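Local coordinates for envelope polyprotein (Puumala orthohantavirus, PDB 5FXU), which is the source of Gn, a hantaviral surface glycoprotein whose ectodomain probably acts with its partner Gc in cell attachment and entry, at residues 276-288 and 296-308. Numbering follows the deposited sequence.
With NAG (2-acetamido-2-deoxy-beta-D-glucopyranose), chain C.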
loop_
_atom_site.group_PDB
_atom_site.type_symbol
_atom_site.label_atom_id
_atom_site.label_comp_id
_atom_site.label_asym_id
_atom_site.label_seq_id
_atom_site.Cartn_x
_atom_site.Cartn_y
_atom_site.Cartn_z
ATOM N N ALA A 276 7.387 9.870 -19.896
ATOM C CA ALA A 276 8.118 10.267 -18.699
ATOM C C ALA A 276 7.305 11.278 -17.900
ATOM O O ALA A 276 6.596 12.112 -18.468
ATOM C CB ALA A 276 9.492 10.838 -19.055
ATOM N N MET A 277 7.417 11.203 -16.576
ATOM C CA MET A 277 6.659 12.087 -15.690
ATOM C C MET A 277 7.319 13.457 -15.654
ATOM O O MET A 277 8.528 13.544 -15.492
ATOM C CB MET A 277 6.595 11.482 -14.288
ATOM C CG MET A 277 5.731 12.248 -13.301
ATOM S SD MET A 277 5.675 11.549 -11.637
ATOM C CE MET A 277 7.316 12.005 -11.081
ATOM N N ARG A 278 6.519 14.515 -15.796
ATOM C CA ARG A 278 7.012 15.891 -15.904
ATOM C C ARG A 278 6.488 16.749 -14.741
ATOM O O ARG A 278 5.289 16.960 -14.600
ATOM C CB ARG A 278 6.616 16.486 -17.269
ATOM C CG ARG A 278 6.775 17.995 -17.380
ATOM C CD ARG A 278 6.637 18.523 -18.806
ATOM N NE ARG A 278 6.310 19.965 -18.761
ATOM C CZ ARG A 278 6.219 20.776 -19.816
ATOM N NH1 ARG A 278 6.437 20.326 -21.050
ATOM N NH2 ARG A 278 5.920 22.063 -19.631
ATOM N N ILE A 279 7.411 17.275 -13.941
ATOM C CA ILE A 279 7.081 18.082 -12.769
ATOM C C ILE A 279 6.814 19.530 -13.170
ATOM O O ILE A 279 7.562 20.098 -13.946
ATOM C CB ILE A 279 8.189 17.961 -11.706
ATOM C CG1 ILE A 279 8.033 16.600 -11.027
ATOM C CG2 ILE A 279 8.095 19.070 -10.683
ATOM C CD1 ILE A 279 9.256 16.141 -10.282
ATOM N N ILE A 280 5.733 20.096 -12.626
ATOM C CA ILE A 280 5.218 21.406 -13.007
ATOM C C ILE A 280 5.411 22.412 -11.891
ATOM O O ILE A 280 5.817 23.524 -12.147
ATOM C CB ILE A 280 3.702 21.367 -13.361
ATOM C CG1 ILE A 280 3.348 20.241 -14.339
ATOM C CG2 ILE A 280 3.253 22.688 -13.963
ATOM C CD1 ILE A 280 3.984 20.345 -15.711
ATOM N N GLY A 281 5.072 22.056 -10.659
ATOM C CA GLY A 281 5.314 22.953 -9.539
ATOM C C GLY A 281 4.560 22.632 -8.273
ATOM O O GLY A 281 3.776 21.682 -8.244
ATOM N N LYS A 282 4.789 23.450 -7.243
ATOM C CA LYS A 282 4.159 23.268 -5.927
ATOM C C LYS A 282 2.688 23.685 -5.893
ATOM O O LYS A 282 2.323 24.730 -6.414
ATOM C CB LYS A 282 4.947 24.005 -4.846
ATOM C CG LYS A 282 6.333 23.400 -4.676
ATOM C CD LYS A 282 7.329 24.297 -3.946
ATOM C CE LYS A 282 8.755 24.007 -4.416
ATOM N NZ LYS A 282 9.765 24.319 -3.367
ATOM N N VAL A 283 1.859 22.848 -5.276
ATOM C CA VAL A 283 0.455 23.152 -5.082
ATOM C C VAL A 283 0.008 22.891 -3.652
ATOM O O VAL A 283 0.581 22.068 -2.941
ATOM C CB VAL A 283 -0.451 22.381 -6.075
ATOM C CG1 VAL A 283 -0.214 22.869 -7.497
ATOM C CG2 VAL A 283 -0.231 20.880 -5.981
ATOM N N THR A 284 -1.042 23.590 -3.254
ATOM C CA THR A 284 -1.625 23.412 -1.944
ATOM C C THR A 284 -3.114 23.240 -2.097
ATOM O O THR A 284 -3.674 23.481 -3.172
ATOM C CB THR A 284 -1.336 24.613 -1.038
ATOM O OG1 THR A 284 -1.836 25.815 -1.662
ATOM C CG2 THR A 284 0.164 24.754 -0.791
ATOM N N GLY A 285 -3.763 22.806 -1.026
ATOM C CA GLY A 285 -5.208 22.627 -1.072
ATOM C C GLY A 285 -5.821 22.361 0.270
ATOM O O GLY A 285 -5.108 22.238 1.260
ATOM N N LYS A 286 -7.153 22.245 0.269
ATOM C CA LYS A 286 -7.936 22.050 1.480
ATOM C C LYS A 286 -8.480 20.639 1.587
ATOM O O LYS A 286 -9.263 20.198 0.738
ATOM C CB LYS A 286 -9.091 23.027 1.500
ATOM C CG LYS A 286 -8.668 24.475 1.292
ATOM C CD LYS A 286 -9.883 25.354 1.044
ATOM C CE LYS A 286 -9.492 26.812 1.110
ATOM N NZ LYS A 286 -10.603 27.666 0.619
ATOM N N ALA A 287 -8.056 19.934 2.628
ATOM C CA ALA A 287 -8.518 18.577 2.893
ATOM C C ALA A 287 -8.893 18.461 4.364
ATOM O O ALA A 287 -8.029 18.648 5.212
ATOM C CB ALA A 287 -7.443 17.585 2.533
ATOM N N PRO A 288 -10.167 18.218 4.683
ATOM C CA PRO A 288 -11.263 18.133 3.703
ATOM C C PRO A 288 -11.560 19.504 3.077
ATOM O O PRO A 288 -11.027 20.510 3.533
ATOM C CB PRO A 288 -12.452 17.596 4.521
ATOM C CG PRO A 288 -12.120 17.908 5.934
ATOM C CD PRO A 288 -10.616 17.862 6.042
ATOM N N ILE A 296 -2.875 20.642 3.076
ATOM C CA ILE A 296 -2.096 19.676 2.305
ATOM C C ILE A 296 -1.286 20.387 1.225
ATOM O O ILE A 296 -1.712 21.412 0.712
ATOM C CB ILE A 296 -3.023 18.589 1.691
ATOM C CG1 ILE A 296 -2.202 17.372 1.246
ATOM C CG2 ILE A 296 -3.900 19.159 0.570
ATOM C CD1 ILE A 296 -3.032 16.265 0.664
ATOM N N GLN A 297 -0.115 19.848 0.914
ATOM C CA GLN A 297 0.685 20.323 -0.210
ATOM C C GLN A 297 1.249 19.159 -1.003
ATOM O O GLN A 297 1.194 17.999 -0.586
ATOM C CB GLN A 297 1.829 21.229 0.271
ATOM C CG GLN A 297 2.907 20.477 1.017
ATOM C CD GLN A 297 3.934 21.381 1.692
ATOM O OE1 GLN A 297 3.648 22.516 2.024
ATOM N NE2 GLN A 297 5.123 20.848 1.939
ATOM N N GLY A 298 1.815 19.490 -2.147
ATOM C CA GLY A 298 2.384 18.491 -3.004
ATOM C C GLY A 298 2.971 19.111 -4.235
ATOM O O GLY A 298 3.097 20.324 -4.313
ATOM N N VAL A 299 3.297 18.269 -5.207
ATOM C CA VAL A 299 3.874 18.688 -6.471
ATOM C C VAL A 299 3.000 18.213 -7.609
ATOM O O VAL A 299 2.765 17.017 -7.788
ATOM C CB VAL A 299 5.279 18.119 -6.612
ATOM C CG1 VAL A 299 5.873 18.439 -7.977
ATOM C CG2 VAL A 299 6.162 18.697 -5.515
ATOM N N ALA A 300 2.511 19.174 -8.372
ATOM C CA ALA A 300 1.736 18.908 -9.559
ATOM C C ALA A 300 2.644 18.357 -10.637
ATOM O O ALA A 300 3.768 18.840 -10.816
ATOM C CB ALA A 300 1.073 20.186 -10.056
ATOM N N PHE A 301 2.132 17.378 -11.379
ATOM C CA PHE A 301 2.839 16.855 -12.511
ATOM C C PHE A 301 1.882 16.534 -13.663
ATOM O O PHE A 301 0.658 16.472 -13.492
ATOM C CB PHE A 301 3.614 15.607 -12.113
ATOM C CG PHE A 301 2.750 14.412 -11.874
ATOM C CD1 PHE A 301 2.206 14.173 -10.616
ATOM C CD2 PHE A 301 2.468 13.514 -12.906
ATOM C CE1 PHE A 301 1.417 13.047 -10.386
ATOM C CE2 PHE A 301 1.670 12.402 -12.675
ATOM C CZ PHE A 301 1.145 12.172 -11.418
ATOM N N SER A 302 2.481 16.312 -14.829
ATOM C CA SER A 302 1.787 15.759 -15.982
ATOM C C SER A 302 2.604 14.623 -16.563
ATOM O O SER A 302 3.783 14.455 -16.249
ATOM C CB SER A 302 1.535 16.830 -17.049
ATOM O OG SER A 302 2.756 17.334 -17.536
ATOM N N GLY A 303 1.954 13.848 -17.409
ATOM C CA GLY A 303 2.567 12.729 -18.048
ATOM C C GLY A 303 2.135 11.474 -17.347
ATOM O O GLY A 303 1.101 11.427 -16.683
ATOM N N ASN A 304 2.964 10.458 -17.481
ATOM C CA ASN A 304 2.597 9.135 -17.042
ATOM C C ASN A 304 2.561 9.073 -15.528
ATOM O O ASN A 304 3.509 9.500 -14.857
ATOM C CB ASN A 304 3.463 8.053 -17.668
ATOM C CG ASN A 304 3.442 8.119 -19.203
ATOM O OD1 ASN A 304 3.980 9.057 -19.812
ATOM N ND2 ASN A 304 2.778 7.153 -19.826
ATOM N N PRO A 305 1.439 8.600 -14.976
ATOM C CA PRO A 305 1.380 8.432 -13.534
ATOM C C PRO A 305 2.487 7.492 -13.097
ATOM O O PRO A 305 2.801 6.543 -13.812
ATOM C CB PRO A 305 0.007 7.821 -13.312
ATOM C CG PRO A 305 -0.362 7.207 -14.615
ATOM C CD PRO A 305 0.211 8.135 -15.634
ATOM N N LEU A 306 3.140 7.794 -11.998
ATOM C CA LEU A 306 4.270 7.003 -11.563
ATOM C C LEU A 306 4.007 6.415 -10.167
ATOM O O LEU A 306 4.035 5.205 -9.991
ATOM C CB LEU A 306 5.523 7.855 -11.589
ATOM C CG LEU A 306 6.864 7.120 -11.574
ATOM C CD1 LEU A 306 7.019 6.196 -12.778
ATOM C CD2 LEU A 306 7.991 8.141 -11.568
ATOM N N TYR A 307 3.714 7.270 -9.201
ATOM C CA TYR A 307 3.404 6.846 -7.836
ATOM C C TYR A 307 1.900 6.707 -7.647
ATOM O O TYR A 307 1.114 7.192 -8.442
ATOM C CB TYR A 307 3.963 7.863 -6.841
ATOM C CG TYR A 307 5.437 8.143 -7.037
ATOM C CD1 TYR A 307 6.362 7.116 -6.965
ATOM C CD2 TYR A 307 5.903 9.434 -7.282
ATOM C CE1 TYR A 307 7.708 7.352 -7.152
ATOM C CE2 TYR A 307 7.251 9.685 -7.468
ATOM C CZ TYR A 307 8.144 8.634 -7.403
ATOM O OH TYR A 307 9.476 8.853 -7.611
ATOM N N THR A 308 1.510 6.071 -6.557
ATOM C CA THR A 308 0.129 6.038 -6.151
ATOM C C THR A 308 -0.338 7.449 -5.795
ATOM O O THR A 308 0.467 8.294 -5.405
ATOM C CB THR A 308 -0.096 5.074 -4.937
ATOM O OG1 THR A 308 0.672 5.496 -3.814
ATOM C CG2 THR A 308 0.283 3.659 -5.287
HETATM C C1 NAG C . -2.256 10.613 -18.312
HETATM C C2 NAG C . -1.868 11.657 -19.350
HETATM C C3 NAG C . -2.329 11.221 -20.734
HETATM C C4 NAG C . -2.033 9.752 -21.077
HETATM C C5 NAG C . -2.239 8.810 -19.876
HETATM C C6 NAG C . -1.642 7.412 -20.038
HETATM C C7 NAG C . -1.834 14.069 -18.866
HETATM C C8 NAG C . -2.710 15.243 -18.572
HETATM N N2 NAG C . -2.506 12.931 -19.055
HETATM O O3 NAG C . -1.724 12.092 -21.690
HETATM O O4 NAG C . -2.983 9.463 -22.116
HETATM O O5 NAG C . -1.653 9.387 -18.701
HETATM O O6 NAG C . -0.227 7.462 -19.814
HETATM O O7 NAG C . -0.616 14.182 -18.917
#
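R278 and S302 pair through both of their backbone polar groups: R278 N reaches S302 O at 2.8 Å, and S302 N returns to R278 O. Further along, V283 and G298 exchange the same two bonds, as do G285 and I296, where the return bond from I296 N to G285 O stretches to 3.3 Å. Between I279 and G281 the register slips by one residue. A300 O takes a hydrogen bond from I280 N at 3.0 Å and a weak one from G281 N at 3.5 Å, while A300 N gives its own hydrogen to G281 O. This is a classic beta bulge in an antiparallel hairpin, strands 278-285 and 296-302, whose second strand is hydrogen-bonded on through V299 to I328 of strand 327-329, and through F301 to G326 just before it. Glycine suits position 281 because its phi of 164° would press any CB against the preceding carbonyl oxygen. At the bulge the I280 side chain starts out toward the partner strand, and CD1 lies 3.7 Å from S302 OG. On the face carrying V283, A300 and I296, V283 CG1 packs on the small A300 methyl, with V283 against W60 and A300 against W62 of strand 54-64. Just before the first strand, the M277 chain runs extended to SD (chi1 -175°), then bends at chi3, and SD lies over one face of the F301 ring, 4.1 Å from the centroid, a Met-aromatic contact; L306 CB touches the same sulfur. Polar ends look elsewhere: T284 OG1 bonds to D294 and Q297 NE2 to E330. Past the strand end G303, whose phi of 102° suits glycine, donates from N to O7 of an N-acetylglucosamine of a protein-attached glycan, and G303 O accepts from N117 ND2.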